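Local coordinates for pesticidal crystal protein Cry4Aa (Bacillus thuringiensis, PDB 2C9K), which binds midgut epithelial cells of insects and promotes their colloid-osmotic lysis, here as the active toxin against mosquito larvae, at residues 297-302 / 376-381; 357-362 / 451-456; 539-542 / 546-549. One frame throughout, in Å; residues are numbered along the deposited sequence.

Interaction 1: residues 297-302 / 376-381; sequences DSLNFY and MDFFIT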
ATOM      1  N   ASP A 297      -0.541  -8.000  18.189  1.00 29.82           N
ATOM      2  CA  ASP A 297      -0.469  -7.888  19.654  1.00 30.60           C
ATOM      3  C   ASP A 297       0.856  -8.409  20.210  1.00 31.23           C
ATOM      4  O   ASP A 297       1.513  -7.732  21.007  1.00 30.30           O
ATOM      5  CB  ASP A 297      -1.606  -8.660  20.326  1.00 31.47           C
ATOM      6  CG  ASP A 297      -2.908  -7.919  20.279  1.00 32.44           C
ATOM      7  OD1 ASP A 297      -2.855  -6.677  20.344  1.00 38.19           O
ATOM      8  OD2 ASP A 297      -3.975  -8.561  20.192  1.00 30.70           O
ATOM      9  N   SER A 298       1.242  -9.616  19.796  1.00 31.04           N
ATOM     10  CA  SER A 298       2.491 -10.204  20.269  1.00 31.37           C
ATOM     11  C   SER A 298       3.027 -11.333  19.389  1.00 31.09           C
ATOM     12  O   SER A 298       2.284 -11.954  18.630  1.00 31.54           O
ATOM     13  CB  SER A 298       2.309 -10.730  21.697  1.00 31.46           C
ATOM     14  OG  SER A 298       1.302 -11.730  21.752  1.00 31.54           O
ATOM     15  N   LEU A 299       4.330 -11.577  19.507  1.00 30.31           N
ATOM     16  CA  LEU A 299       5.021 -12.639  18.781  1.00 29.17           C
ATOM     17  C   LEU A 299       5.387 -13.713  19.811  1.00 29.81           C
ATOM     18  O   LEU A 299       5.996 -13.426  20.834  1.00 28.44           O
ATOM     19  CB  LEU A 299       6.274 -12.076  18.116  1.00 27.81           C
ATOM     20  CG  LEU A 299       6.199 -11.802  16.613  1.00 28.01           C
ATOM     21  CD1 LEU A 299       4.784 -11.455  16.208  1.00 27.41           C
ATOM     22  CD2 LEU A 299       7.169 -10.683  16.259  1.00 27.90           C
ATOM     23  N   ASN A 300       5.012 -14.953  19.541  1.00 32.01           N
ATOM     24  CA  ASN A 300       5.267 -16.035  20.483  1.00 34.23           C
ATOM     25  C   ASN A 300       6.081 -17.172  19.874  1.00 35.74           C
ATOM     26  O   ASN A 300       5.554 -17.979  19.114  1.00 36.94           O
ATOM     27  CB  ASN A 300       3.924 -16.559  20.987  1.00 34.70           C
ATOM     28  CG  ASN A 300       3.012 -15.440  21.463  1.00 36.03           C
ATOM     29  OD1 ASN A 300       3.098 -14.995  22.607  1.00 35.76           O
ATOM     30  ND2 ASN A 300       2.149 -14.963  20.573  1.00 36.47           N
ATOM     31  N   PHE A 301       7.366 -17.227  20.220  1.00 37.65           N
ATOM     32  CA  PHE A 301       8.274 -18.257  19.715  1.00 37.81           C
ATOM     33  C   PHE A 301       8.671 -19.266  20.789  1.00 37.80           C
ATOM     34  O   PHE A 301       9.167 -18.889  21.849  1.00 36.62           O
ATOM     35  CB  PHE A 301       9.550 -17.620  19.159  1.00 37.77           C
ATOM     36  CG  PHE A 301       9.364 -16.927  17.847  1.00 38.89           C
ATOM     37  CD1 PHE A 301       8.627 -15.752  17.761  1.00 40.06           C
ATOM     38  CD2 PHE A 301       9.922 -17.455  16.688  1.00 39.89           C
ATOM     39  CE1 PHE A 301       8.449 -15.107  16.534  1.00 40.42           C
ATOM     40  CE2 PHE A 301       9.750 -16.821  15.455  1.00 40.87           C
ATOM     41  CZ  PHE A 301       9.013 -15.646  15.377  1.00 40.93           C
ATOM     42  N   TYR A 302       8.454 -20.548  20.509  1.00 38.64           N
ATOM     43  CA  TYR A 302       8.822 -21.604  21.446  1.00 39.78           C
ATOM     44  C   TYR A 302      10.274 -22.029  21.223  1.00 41.17           C
ATOM     45  O   TYR A 302      10.711 -22.199  20.085  1.00 41.96           O
ATOM     46  CB  TYR A 302       7.939 -22.838  21.268  1.00 38.60           C
ATOM     47  CG  TYR A 302       6.495 -22.670  21.652  1.00 38.28           C
ATOM     48  CD1 TYR A 302       5.543 -22.281  20.712  1.00 39.40           C
ATOM     49  CD2 TYR A 302       6.067 -22.946  22.947  1.00 38.61           C
ATOM     50  CE1 TYR A 302       4.192 -22.179  21.056  1.00 38.34           C
ATOM     51  CE2 TYR A 302       4.724 -22.845  23.303  1.00 37.43           C
ATOM     52  CZ  TYR A 302       3.794 -22.463  22.353  1.00 37.63           C
ATOM     53  OH  TYR A 302       2.471 -22.363  22.707  1.00 37.47           O
ATOM     54  N   MET A 376      16.287 -12.774  17.793  1.00 37.86           N
ATOM     55  CA  MET A 376      15.693 -11.634  17.103  1.00 36.35           C
ATOM     56  C   MET A 376      15.821 -10.313  17.852  1.00 34.84           C
ATOM     57  O   MET A 376      15.612 -10.237  19.056  1.00 34.39           O
ATOM     58  CB  MET A 376      14.215 -11.895  16.802  1.00 36.70           C
ATOM     59  CG  MET A 376      13.977 -12.953  15.753  1.00 36.65           C
ATOM     60  SD  MET A 376      12.228 -13.213  15.469  1.00 37.16           S
ATOM     61  CE  MET A 376      11.855 -14.352  16.798  1.00 36.69           C
ATOM     62  N   ASP A 377      16.165  -9.271  17.109  1.00 34.53           N
ATOM     63  CA  ASP A 377      16.314  -7.937  17.656  1.00 36.12           C
ATOM     64  C   ASP A 377      15.269  -7.052  17.015  1.00 35.63           C
ATOM     65  O   ASP A 377      15.379  -6.710  15.834  1.00 36.40           O
ATOM     66  CB  ASP A 377      17.692  -7.367  17.327  1.00 38.71           C
ATOM     67  CG  ASP A 377      18.797  -8.029  18.103  1.00 41.71           C
ATOM     68  OD1 ASP A 377      19.973  -7.800  17.745  1.00 44.50           O
ATOM     69  OD2 ASP A 377      18.495  -8.767  19.069  1.00 41.95           O
ATOM     70  N   PHE A 378      14.260  -6.678  17.795  1.00 33.91           N
ATOM     71  CA  PHE A 378      13.208  -5.815  17.293  1.00 31.66           C
ATOM     72  C   PHE A 378      13.528  -4.347  17.540  1.00 31.47           C
ATOM     73  O   PHE A 378      14.101  -3.978  18.567  1.00 30.73           O
ATOM     74  CB  PHE A 378      11.872  -6.161  17.958  1.00 30.17           C
ATOM     75  CG  PHE A 378      11.463  -7.592  17.778  1.00 30.15           C
ATOM     76  CD1 PHE A 378      11.930  -8.578  18.643  1.00 29.45           C
ATOM     77  CD2 PHE A 378      10.639  -7.965  16.723  1.00 29.66           C
ATOM     78  CE1 PHE A 378      11.582  -9.917  18.461  1.00 29.10           C
ATOM     79  CE2 PHE A 378      10.288  -9.302  16.533  1.00 30.71           C
ATOM     80  CZ  PHE A 378      10.762 -10.279  17.405  1.00 29.23           C
ATOM     81  N   PHE A 379      13.184  -3.517  16.566  1.00 31.42           N
ATOM     82  CA  PHE A 379      13.372  -2.085  16.687  1.00 31.02           C
ATOM     83  C   PHE A 379      11.966  -1.510  16.704  1.00 29.98           C
ATOM     84  O   PHE A 379      11.356  -1.246  15.669  1.00 30.23           O
ATOM     85  CB  PHE A 379      14.202  -1.548  15.531  1.00 31.47           C
ATOM     86  CG  PHE A 379      15.666  -1.846  15.667  1.00 34.41           C
ATOM     87  CD1 PHE A 379      16.366  -1.428  16.799  1.00 35.11           C
ATOM     88  CD2 PHE A 379      16.348  -2.547  14.676  1.00 36.21           C
ATOM     89  CE1 PHE A 379      17.725  -1.702  16.944  1.00 35.89           C
ATOM     90  CE2 PHE A 379      17.707  -2.826  14.811  1.00 36.11           C
ATOM     91  CZ  PHE A 379      18.399  -2.403  15.950  1.00 35.58           C
ATOM     92  N   ILE A 380      11.467  -1.374  17.927  1.00 28.87           N
ATOM     93  CA  ILE A 380      10.132  -0.888  18.249  1.00 27.82           C
ATOM     94  C   ILE A 380      10.044   0.633  18.342  1.00 28.67           C
ATOM     95  O   ILE A 380      11.048   1.316  18.554  1.00 29.07           O
ATOM     96  CB  ILE A 380       9.698  -1.515  19.592  1.00 26.27           C
ATOM     97  CG1 ILE A 380       9.573  -3.032  19.412  1.00 28.36           C
ATOM     98  CG2 ILE A 380       8.421  -0.883  20.103  1.00 26.40           C
ATOM     99  CD1 ILE A 380       9.363  -3.815  20.685  1.00 28.02           C
ATOM    100  N   THR A 381       8.839   1.158  18.162  1.00 27.77           N
ATOM    101  CA  THR A 381       8.620   2.591  18.263  1.00 29.60           C
ATOM    102  C   THR A 381       7.354   2.840  19.074  1.00 31.30           C
ATOM    103  O   THR A 381       6.356   2.129  18.916  1.00 31.59           O
ATOM    104  CB  THR A 381       8.476   3.255  16.861  1.00 29.93           C
ATOM    105  OG1 THR A 381       8.368   4.674  17.017  1.00 28.35           O
ATOM    106  CG2 THR A 381       7.237   2.731  16.123  1.00 27.77           C
TER
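Phe301 and Met376, with Leu299 and Phe378 beside them, illustrate how the beta-prism of the second domain of a three-domain Cry toxin is held together: two antiparallel sheets meet through side chains alone. Strand 294-303 belongs to one sheet and strand 373-381 to another, and the CA atoms of Phe301 and Met376 lie 10.3 Å apart, far beyond the spacing of neighbours within a sheet.

The first kind of interaction is Met-aromatic. The methyl CE of Met376 sits over the centre of the Phe301 ring, only 7° from the ring normal, in a CH-pi contact, while SD lies obliquely to the same ring. The thioether chain reaches out extended as far as SD and then bends (chi3 -84°), which turns the methyl onto the face. His316 also stacks with the Phe301 ring, and Phe313 meets it edge-to-face; Leu391 touches Phe301, Met376 and Phe378.

The second kind is plain apolar packing, two residues along each strand. Leu299 and Phe378 approach at a slant, and a single methyl does the touching: Leu299 CD2 lies 3.4 Å from Phe378 CE2 and 3.8 Å from Phe378 CZ.

Interaction 2: residues 357-362 / 451-456; sequences LNVISL and YTFAWT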
ATOM      1  N   LEU A 357      13.664  -5.090  12.209  1.00 27.30           N
ATOM      2  CA  LEU A 357      14.143  -6.148  13.077  1.00 28.77           C
ATOM      3  C   LEU A 357      15.348  -6.842  12.505  1.00 29.78           C
ATOM      4  O   LEU A 357      15.636  -6.750  11.308  1.00 29.50           O
ATOM      5  CB  LEU A 357      13.059  -7.173  13.409  1.00 28.41           C
ATOM      6  CG  LEU A 357      12.435  -8.040  12.338  1.00 29.39           C
ATOM      7  CD1 LEU A 357      11.827  -9.275  12.999  1.00 29.94           C
ATOM      8  CD2 LEU A 357      11.381  -7.242  11.594  1.00 30.52           C
ATOM      9  N   ASN A 358      16.063  -7.520  13.393  1.00 31.24           N
ATOM     10  CA  ASN A 358      17.278  -8.226  13.046  1.00 32.23           C
ATOM     11  C   ASN A 358      17.056  -9.677  13.395  1.00 31.05           C
ATOM     12  O   ASN A 358      16.652  -9.978  14.509  1.00 32.37           O
ATOM     13  CB  ASN A 358      18.426  -7.667  13.882  1.00 35.63           C
ATOM     14  CG  ASN A 358      19.778  -8.099  13.382  1.00 38.36           C
ATOM     15  OD1 ASN A 358      20.082  -9.293  13.315  1.00 38.60           O
ATOM     16  ND2 ASN A 358      20.607  -7.124  13.031  1.00 40.19           N
ATOM     17  N   VAL A 359      17.301 -10.580  12.455  1.00 29.76           N
ATOM     18  CA  VAL A 359      17.111 -11.994  12.752  1.00 29.75           C
ATOM     19  C   VAL A 359      18.373 -12.821  12.522  1.00 29.22           C
ATOM     20  O   VAL A 359      19.099 -12.612  11.544  1.00 27.77           O
ATOM     21  CB  VAL A 359      15.951 -12.603  11.922  1.00 29.49           C
ATOM     22  CG1 VAL A 359      14.726 -11.712  12.020  1.00 30.04           C
ATOM     23  CG2 VAL A 359      16.366 -12.782  10.483  1.00 30.48           C
ATOM     24  N   ILE A 360      18.635 -13.730  13.457  1.00 28.62           N
ATOM     25  CA  ILE A 360      19.773 -14.634  13.380  1.00 29.47           C
ATOM     26  C   ILE A 360      19.196 -16.038  13.309  1.00 30.88           C
ATOM     27  O   ILE A 360      18.556 -16.510  14.248  1.00 31.48           O
ATOM     28  CB  ILE A 360      20.697 -14.563  14.624  1.00 30.24           C
ATOM     29  CG1 ILE A 360      21.332 -13.173  14.751  1.00 29.56           C
ATOM     30  CG2 ILE A 360      21.794 -15.621  14.511  1.00 28.50           C
ATOM     31  CD1 ILE A 360      20.360 -12.084  15.170  1.00 31.41           C
ATOM     32  N   SER A 361      19.412 -16.701  12.183  1.00 31.67           N
ATOM     33  CA  SER A 361      18.909 -18.048  11.994  1.00 32.08           C
ATOM     34  C   SER A 361      20.061 -19.005  11.690  1.00 32.04           C
ATOM     35  O   SER A 361      21.158 -18.576  11.317  1.00 31.70           O
ATOM     36  CB  SER A 361      17.907 -18.052  10.842  1.00 33.15           C
ATOM     37  OG  SER A 361      18.454 -17.395   9.710  1.00 33.46           O
ATOM     38  N   LEU A 362      19.811 -20.301  11.855  1.00 31.03           N
ATOM     39  CA  LEU A 362      20.829 -21.304  11.585  1.00 29.95           C
ATOM     40  C   LEU A 362      21.046 -21.398  10.080  1.00 29.40           C
ATOM     41  O   LEU A 362      20.101 -21.269   9.305  1.00 30.41           O
ATOM     42  CB  LEU A 362      20.398 -22.655  12.164  1.00 28.51           C
ATOM     43  CG  LEU A 362      20.223 -22.651  13.689  1.00 27.43           C
ATOM     44  CD1 LEU A 362      19.805 -24.021  14.169  1.00 28.66           C
ATOM     45  CD2 LEU A 362      21.528 -22.252  14.352  1.00 26.78           C
ATOM     46  N   TYR A 451      10.405 -18.427   6.286  1.00 24.85           N
ATOM     47  CA  TYR A 451       9.526 -17.459   6.930  1.00 24.57           C
ATOM     48  C   TYR A 451       9.234 -16.282   6.015  1.00 23.72           C
ATOM     49  O   TYR A 451       9.942 -16.042   5.037  1.00 24.62           O
ATOM     50  CB  TYR A 451      10.156 -16.898   8.212  1.00 24.31           C
ATOM     51  CG  TYR A 451      10.573 -17.909   9.263  1.00 26.15           C
ATOM     52  CD1 TYR A 451      11.775 -18.611   9.153  1.00 26.63           C
ATOM     53  CD2 TYR A 451       9.790 -18.125  10.393  1.00 24.75           C
ATOM     54  CE1 TYR A 451      12.186 -19.498  10.147  1.00 27.43           C
ATOM     55  CE2 TYR A 451      10.187 -19.005  11.385  1.00 26.80           C
ATOM     56  CZ  TYR A 451      11.385 -19.689  11.263  1.00 28.56           C
ATOM     57  OH  TYR A 451      11.782 -20.551  12.266  1.00 28.49           O
ATOM     58  N   THR A 452       8.182 -15.551   6.346  0.50 22.47           N
ATOM     59  CA  THR A 452       7.817 -14.354   5.616  0.50 22.08           C
ATOM     60  C   THR A 452       7.393 -13.366   6.683  0.50 21.25           C
ATOM     61  O   THR A 452       6.731 -13.732   7.656  0.50 21.37           O
ATOM     62  CB  THR A 452       6.640 -14.574   4.666  0.50 23.00           C
ATOM     63  OG1 THR A 452       5.620 -15.305   5.343  1.00 25.49           O
ATOM     64  CG2 THR A 452       7.078 -15.326   3.429  1.00 24.20           C
ATOM     65  N   PHE A 453       7.797 -12.118   6.516  1.00 20.65           N
ATOM     66  CA  PHE A 453       7.448 -11.080   7.468  1.00 19.91           C
ATOM     67  C   PHE A 453       6.479 -10.132   6.781  1.00 19.25           C
ATOM     68  O   PHE A 453       6.806  -9.529   5.766  1.00 20.71           O
ATOM     69  CB  PHE A 453       8.715 -10.357   7.931  1.00 19.23           C
ATOM     70  CG  PHE A 453       9.701 -11.261   8.636  1.00 19.58           C
ATOM     71  CD1 PHE A 453      10.489 -12.156   7.915  1.00 18.10           C
ATOM     72  CD2 PHE A 453       9.786 -11.268  10.030  1.00 18.51           C
ATOM     73  CE1 PHE A 453      11.342 -13.047   8.568  1.00 17.30           C
ATOM     74  CE2 PHE A 453      10.635 -12.156  10.690  1.00 17.37           C
ATOM     75  CZ  PHE A 453      11.411 -13.046   9.958  1.00 17.74           C
ATOM     76  N   ALA A 454       5.270 -10.045   7.324  1.00 18.32           N
ATOM     77  CA  ALA A 454       4.224  -9.190   6.776  1.00 17.54           C
ATOM     78  C   ALA A 454       4.415  -7.760   7.252  1.00 17.45           C
ATOM     79  O   ALA A 454       4.766  -7.526   8.403  1.00 18.53           O
ATOM     80  CB  ALA A 454       2.866  -9.699   7.209  1.00 16.06           C
ATOM     81  N   TRP A 455       4.173  -6.807   6.363  1.00 17.21           N
ATOM     82  CA  TRP A 455       4.323  -5.402   6.686  1.00 18.26           C
ATOM     83  C   TRP A 455       3.148  -4.593   6.168  1.00 18.41           C
ATOM     84  O   TRP A 455       2.778  -4.708   5.009  1.00 18.96           O
ATOM     85  CB  TRP A 455       5.615  -4.852   6.068  1.00 20.10           C
ATOM     86  CG  TRP A 455       6.861  -5.533   6.546  1.00 19.98           C
ATOM     87  CD1 TRP A 455       7.500  -6.580   5.960  1.00 18.20           C
ATOM     88  CD2 TRP A 455       7.593  -5.232   7.743  1.00 20.48           C
ATOM     89  NE1 TRP A 455       8.585  -6.955   6.715  1.00 19.77           N
ATOM     90  CE2 TRP A 455       8.663  -6.144   7.816  1.00 20.37           C
ATOM     91  CE3 TRP A 455       7.446  -4.278   8.759  1.00 20.40           C
ATOM     92  CZ2 TRP A 455       9.584  -6.133   8.864  1.00 20.85           C
ATOM     93  CZ3 TRP A 455       8.364  -4.267   9.802  1.00 20.26           C
ATOM     94  CH2 TRP A 455       9.418  -5.188   9.845  1.00 19.78           C
ATOM     95  N   THR A 456       2.560  -3.776   7.032  1.00 18.65           N
ATOM     96  CA  THR A 456       1.449  -2.930   6.628  1.00 20.24           C
ATOM     97  C   THR A 456       1.933  -1.483   6.620  1.00 21.54           C
ATOM     98  O   THR A 456       2.906  -1.150   7.302  1.00 23.34           O
ATOM     99  CB  THR A 456       0.250  -3.084   7.579  1.00 20.35           C
ATOM    100  OG1 THR A 456       0.686  -2.951   8.937  1.00 22.83           O
ATOM    101  CG2 THR A 456      -0.396  -4.436   7.382  1.00 18.39           C
TER
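Trp455 and Phe453 present two flat groups to the branched side chains of Leu357 and Val359, and the two rings are used differently. The indole of Trp455 is met at its edge: Leu357 CD2 lies near the ring plane beside the six-membered part, 3.3 Å from Trp455 CH2 and 3.5 Å from Trp455 CZ2. Leu409, from a loop, also touches this tryptophan. The phenyl ring of Phe453 stacks with Phe407, while the methyls of the facing strand reach it obliquely.

Leu357 is thus a fork between two aromatic residues. Its CG stands between the backbone N and the carbonyl carbon (chi1 64°), and its branches part from there, CD2 going to the indole and CD1 to the phenyl, where Leu357 CD1 is 3.9 Å from Phe453 CE2. In the beta-prism of the toxin's second domain, whose three sheets each turn one face to a common core, this is the seam between the sheet of strand 353-362 and the sheet of strand 450-457. The two short segments run antiparallel, at 173°, with axes 11.7 Å apart, so the two strands meet through side chains and not through their backbones.

Val359 adds a further contact to the same phenyl group. Val359 and Phe453 run alongside one another with opposite headings, and Val359 CG1 comes within 4.1 Å of Phe453 CZ. On neighbouring strand 373-381, Phe378 touches Leu357 and Met376 touches Val359.

Interaction 3: residues 539-542 / 546-549; sequences LSIP and ELGM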
ATOM      1  N   LEU A 539     -27.421   1.656   7.265  1.00 31.05           N
ATOM      2  CA  LEU A 539     -26.363   2.041   8.188  1.00 31.76           C
ATOM      3  C   LEU A 539     -26.994   2.423   9.520  1.00 32.38           C
ATOM      4  O   LEU A 539     -27.764   3.384   9.592  1.00 33.17           O
ATOM      5  CB  LEU A 539     -25.632   3.260   7.629  1.00 32.66           C
ATOM      6  CG  LEU A 539     -24.115   3.418   7.658  1.00 34.07           C
ATOM      7  CD1 LEU A 539     -23.810   4.895   7.413  1.00 32.96           C
ATOM      8  CD2 LEU A 539     -23.528   2.965   8.979  1.00 33.52           C
ATOM      9  N   SER A 540     -26.684   1.675  10.571  1.00 31.31           N
ATOM     10  CA  SER A 540     -27.226   1.998  11.878  1.00 31.14           C
ATOM     11  C   SER A 540     -26.124   2.508  12.781  1.00 31.56           C
ATOM     12  O   SER A 540     -25.165   1.791  13.077  1.00 33.06           O
ATOM     13  CB  SER A 540     -27.882   0.782  12.527  1.00 30.82           C
ATOM     14  OG  SER A 540     -29.180   0.562  12.008  1.00 33.59           O
ATOM     15  N   ILE A 541     -26.245   3.764  13.186  1.00 29.45           N
ATOM     16  CA  ILE A 541     -25.282   4.354  14.092  1.00 26.50           C
ATOM     17  C   ILE A 541     -26.036   4.554  15.403  1.00 25.86           C
ATOM     18  O   ILE A 541     -26.747   5.548  15.587  1.00 24.14           O
ATOM     19  CB  ILE A 541     -24.755   5.706  13.582  1.00 25.14           C
ATOM     20  CG1 ILE A 541     -24.162   5.537  12.187  1.00 24.50           C
ATOM     21  CG2 ILE A 541     -23.683   6.232  14.518  1.00 22.88           C
ATOM     22  CD1 ILE A 541     -23.527   6.799  11.633  1.00 24.57           C
ATOM     23  N   PRO A 542     -25.921   3.578  16.315  1.00 24.94           N
ATOM     24  CA  PRO A 542     -26.573   3.607  17.621  1.00 25.04           C
ATOM     25  C   PRO A 542     -26.394   4.947  18.308  1.00 25.58           C
ATOM     26  O   PRO A 542     -25.276   5.421  18.472  1.00 25.19           O
ATOM     27  CB  PRO A 542     -25.875   2.481  18.367  1.00 25.04           C
ATOM     28  CG  PRO A 542     -25.659   1.478  17.287  1.00 24.52           C
ATOM     29  CD  PRO A 542     -25.152   2.332  16.143  1.00 24.45           C
ATOM     30  N   GLU A 546     -29.878   6.840  11.392  1.00 30.99           N
ATOM     31  CA  GLU A 546     -30.292   5.641  10.683  1.00 31.55           C
ATOM     32  C   GLU A 546     -30.320   5.971   9.198  1.00 30.67           C
ATOM     33  O   GLU A 546     -31.303   6.489   8.689  1.00 31.68           O
ATOM     34  CB  GLU A 546     -31.678   5.199  11.132  1.00 32.64           C
ATOM     35  CG  GLU A 546     -32.016   3.811  10.671  1.00 38.62           C
ATOM     36  CD  GLU A 546     -31.245   2.751  11.441  1.00 42.52           C
ATOM     37  OE1 GLU A 546     -31.162   1.598  10.958  1.00 44.41           O
ATOM     38  OE2 GLU A 546     -30.733   3.068  12.538  1.00 43.68           O
ATOM     39  N   LEU A 547     -29.237   5.670   8.500  1.00 29.45           N
ATOM     40  CA  LEU A 547     -29.159   5.967   7.082  1.00 27.83           C
ATOM     41  C   LEU A 547     -29.409   4.742   6.213  1.00 27.93           C
ATOM     42  O   LEU A 547     -29.116   3.618   6.605  1.00 28.14           O
ATOM     43  CB  LEU A 547     -27.788   6.550   6.759  1.00 27.74           C
ATOM     44  CG  LEU A 547     -27.301   7.717   7.622  1.00 26.59           C
ATOM     45  CD1 LEU A 547     -27.052   7.249   9.052  1.00 26.47           C
ATOM     46  CD2 LEU A 547     -26.018   8.271   7.023  1.00 26.33           C
ATOM     47  N   GLY A 548     -29.954   4.968   5.026  1.00 27.56           N
ATOM     48  CA  GLY A 548     -30.226   3.870   4.122  1.00 27.99           C
ATOM     49  C   GLY A 548     -30.286   4.367   2.695  1.00 29.51           C
ATOM     50  O   GLY A 548     -30.637   5.521   2.451  1.00 30.13           O
ATOM     51  N   MET A 549     -29.940   3.504   1.748  1.00 30.27           N
ATOM     52  CA  MET A 549     -29.967   3.885   0.345  1.00 29.97           C
ATOM     53  C   MET A 549     -29.792   2.687  -0.605  1.00 29.43           C
ATOM     54  O   MET A 549     -29.331   1.613  -0.208  1.00 27.62           O
ATOM     55  CB  MET A 549     -28.884   4.944   0.079  1.00 29.18           C
ATOM     56  CG  MET A 549     -27.463   4.466   0.318  1.00 32.54           C
ATOM     57  SD  MET A 549     -26.166   5.707   0.001  1.00 37.70           S
ATOM     58  CE  MET A 549     -26.825   6.529  -1.489  1.00 38.82           C
TER
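The amide of Leu539 donates to the carbonyl of Leu547, with Leu539 N 2.7 Å from Leu547 O and a nearly straight N-H...O angle of 167°. The return bond, from Leu547 N to Leu539 O at 2.9 Å, is more bent, and together the two make Leu539 and Leu547 an antiparallel hydrogen-bonded pair. A CA-H...O contact from Glu546 adds to what gathers round Leu539 O.

The next pair, Ser540 with Glu546, is non-hydrogen-bonded in its backbone, but its side chains come together. Glu546 bends at chi2 (73°), which swings its carboxylate back to the serine; Ser540 OG probably donates to Glu546 OE1, but the separation is very short for such a bond at this resolution and its exact geometry is doubtful.

On the other face of the sheet the two leucines lie side by side and point the same way, Leu539 CB standing 4.0 Å from Leu547 CB. Both touch Phe573 and also Ile521, which belongs to a strand of a different sheet. A polar outer face and an apolar inner one thus share a two-stranded antiparallel beta hairpin, here at the margin of a sheet in the beta-sandwich that forms the third domain of Cry toxins.

Overall arrangement
Interactions 1 and 2 are two seams of one buried core. Strands 353-362 and 373-381 are neighbours in a single sheet, so that sheet carries one half of each contact and turns its side chains toward both other sheets of the prism; Phe378 CE2 and Leu357 CD1, 3.9 Å apart, join the two seams directly. Their chemistry is wholly apolar, methyls and a thioether against aromatic rings. Interaction 3 lies in another domain, its centre about 40 Å from that of interaction 1, and pairs strands within a sheet. It relies on backbone hydrogen bonds, with a polar side-chain pair on its more exposed face and leucines on its buried one.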